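Local coordinates for uncharacterized protein (Chaetomium thermophilum, PDB 3LPZ), which is a Get4 homologue with an alpha-solenoid fold that probably binds Get5 and takes part in the targeting of tail-anchored proteins, at residues 83-88 against 122-127. Sequence-based numbering, arbitrary orientation. Where two conformers were deposited one is given.
Sequences DTFRQA and IDWSKK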
# COMPACT_ATOMS: atom_id res chain seq x y z
N ASP A 83 17.66 -11.03 -8.38
CA ASP A 83 17.91 -11.34 -9.79
C ASP A 83 18.16 -12.85 -9.98
O ASP A 83 17.85 -13.42 -11.03
CB ASP A 83 19.05 -10.47 -10.33
CG ASP A 83 18.56 -9.08 -10.74
OD1 ASP A 83 17.71 -8.96 -11.66
OD2 ASP A 83 19.02 -8.10 -10.14
N THR A 84 18.71 -13.47 -8.94
CA THR A 84 18.95 -14.90 -8.96
C THR A 84 17.62 -15.65 -8.95
O THR A 84 17.48 -16.63 -9.68
CB THR A 84 19.86 -15.33 -7.79
OG1 THR A 84 21.14 -14.67 -7.94
CG2 THR A 84 20.09 -16.85 -7.78
N PHE A 85 16.65 -15.20 -8.14
CA PHE A 85 15.30 -15.81 -8.11
C PHE A 85 14.66 -15.71 -9.50
O PHE A 85 14.06 -16.66 -10.00
CB PHE A 85 14.39 -15.13 -7.08
CG PHE A 85 14.62 -15.56 -5.62
CD1 PHE A 85 15.04 -16.84 -5.29
CD2 PHE A 85 14.35 -14.68 -4.58
CE1 PHE A 85 15.22 -17.23 -3.93
CE2 PHE A 85 14.53 -15.07 -3.22
CZ PHE A 85 14.96 -16.34 -2.91
N ARG A 86 14.77 -14.55 -10.12
CA ARG A 86 14.31 -14.38 -11.51
C ARG A 86 14.90 -15.35 -12.50
O ARG A 86 14.16 -15.97 -13.27
CB ARG A 86 14.68 -13.00 -12.01
CG ARG A 86 13.93 -11.94 -11.40
CD ARG A 86 14.17 -10.70 -12.22
NE ARG A 86 13.40 -9.61 -11.66
CZ ARG A 86 13.91 -8.64 -10.92
NH1 ARG A 86 15.23 -8.60 -10.66
NH2 ARG A 86 13.10 -7.70 -10.48
N GLN A 87 16.23 -15.44 -12.51
CA GLN A 87 16.96 -16.32 -13.42
C GLN A 87 16.64 -17.80 -13.19
O GLN A 87 16.60 -18.59 -14.12
CB GLN A 87 18.46 -16.13 -13.26
CG GLN A 87 18.96 -14.85 -13.84
CD GLN A 87 20.47 -14.87 -13.93
OE1 GLN A 87 21.02 -14.99 -15.03
NE2 GLN A 87 21.15 -14.80 -12.79
N ALA A 88 16.42 -18.15 -11.93
CA ALA A 88 16.02 -19.50 -11.55
C ALA A 88 14.56 -19.80 -11.90
O ALA A 88 14.15 -20.94 -11.81
CB ALA A 88 16.24 -19.69 -10.06
N ILE A 122 9.57 -6.42 -5.07
CA ILE A 122 8.15 -6.30 -5.41
C ILE A 122 7.90 -6.69 -6.88
O ILE A 122 6.93 -7.40 -7.16
CB ILE A 122 7.60 -4.88 -5.14
CG1 ILE A 122 7.59 -4.57 -3.62
CG2 ILE A 122 6.16 -4.68 -5.79
CD1 ILE A 122 6.64 -5.40 -2.80
N ASP A 123 8.79 -6.24 -7.78
CA ASP A 123 8.67 -6.52 -9.21
C ASP A 123 8.83 -8.01 -9.48
O ASP A 123 8.07 -8.60 -10.24
CB ASP A 123 9.69 -5.72 -10.05
CG ASP A 123 9.68 -6.12 -11.51
OD1 ASP A 123 8.83 -5.61 -12.27
OD2 ASP A 123 10.51 -6.96 -11.90
N TRP A 124 9.80 -8.65 -8.84
CA TRP A 124 9.88 -10.10 -8.98
C TRP A 124 8.57 -10.75 -8.49
O TRP A 124 8.05 -11.66 -9.11
CB TRP A 124 11.09 -10.66 -8.23
CG TRP A 124 10.96 -12.12 -7.86
CD1 TRP A 124 11.22 -13.22 -8.67
CD2 TRP A 124 10.57 -12.66 -6.59
NE1 TRP A 124 11.03 -14.37 -7.96
CE2 TRP A 124 10.62 -14.06 -6.69
CE3 TRP A 124 10.19 -12.08 -5.36
CZ2 TRP A 124 10.29 -14.91 -5.62
CZ3 TRP A 124 9.86 -12.91 -4.30
CH2 TRP A 124 9.92 -14.32 -4.44
N SER A 125 8.02 -10.26 -7.38
CA SER A 125 6.82 -10.88 -6.82
C SER A 125 5.59 -10.68 -7.76
O SER A 125 4.69 -11.51 -7.77
CB SER A 125 6.54 -10.36 -5.41
OG SER A 125 5.91 -9.09 -5.42
N LYS A 126 5.55 -9.59 -8.52
CA LYS A 126 4.47 -9.37 -9.49
C LYS A 126 4.54 -10.36 -10.63
O LYS A 126 3.51 -10.94 -11.05
CB LYS A 126 4.54 -7.96 -10.08
CG LYS A 126 4.36 -6.83 -9.09
CD LYS A 126 4.56 -5.51 -9.84
CE LYS A 126 3.99 -4.37 -9.08
NZ LYS A 126 4.20 -3.12 -9.88
N LYS A 127 5.75 -10.55 -11.15
CA LYS A 127 5.97 -11.40 -12.31
C LYS A 127 6.04 -12.89 -11.97
O LYS A 127 5.67 -13.71 -12.79
CB LYS A 127 7.23 -10.91 -13.06
CG LYS A 127 6.89 -9.65 -13.87
CD LYS A 127 8.08 -8.86 -14.36
CE LYS A 127 7.55 -7.66 -15.13
NZ LYS A 127 8.38 -6.45 -14.85
O HOH W 1 10.79 -9.61 -12.35
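Arg86 runs extended from CG to NE and Asp123 turns its CG anti to the backbone N (chi1 173°), which lets the long arginine span the gap between two helices to the short acid. Arg86 NH2 donates to Asp123 OD2 at 3.0 Å, meeting that oxygen on its anti side, while a water held by Arg86 NE at 2.7 Å donates to the same OD2. Lys127 NZ takes the syn lone pair of Asp123 OD1, so the carboxylate sits between two cations. Glu120 is a second salt-bridge partner of NH2; the bond from NH1 to Asp83, given in one of its two conformers, is weak. An asparagine in place of Asp123 would probably leave Arg86 and Lys127 without the negative charge they share and weaken the bridge between the helices. The aliphatic part of Arg86 passes the indole of Trp124, which offers a broad face to Phe85, whose CB lies 4.0 Å from the centroid of the five-membered ring in a CH-pi contact; the phenyl ring itself is slid aside and barely overlaps the indole. Trp124 NE1, though buried, is satisfied by Gln90 O. Helices 71-88 and 112-128 run nearly parallel here, at 19°, as next-but-one neighbours in the alpha-solenoid, and helix 94-104 packs against both aromatics through Ser96 and Leu100.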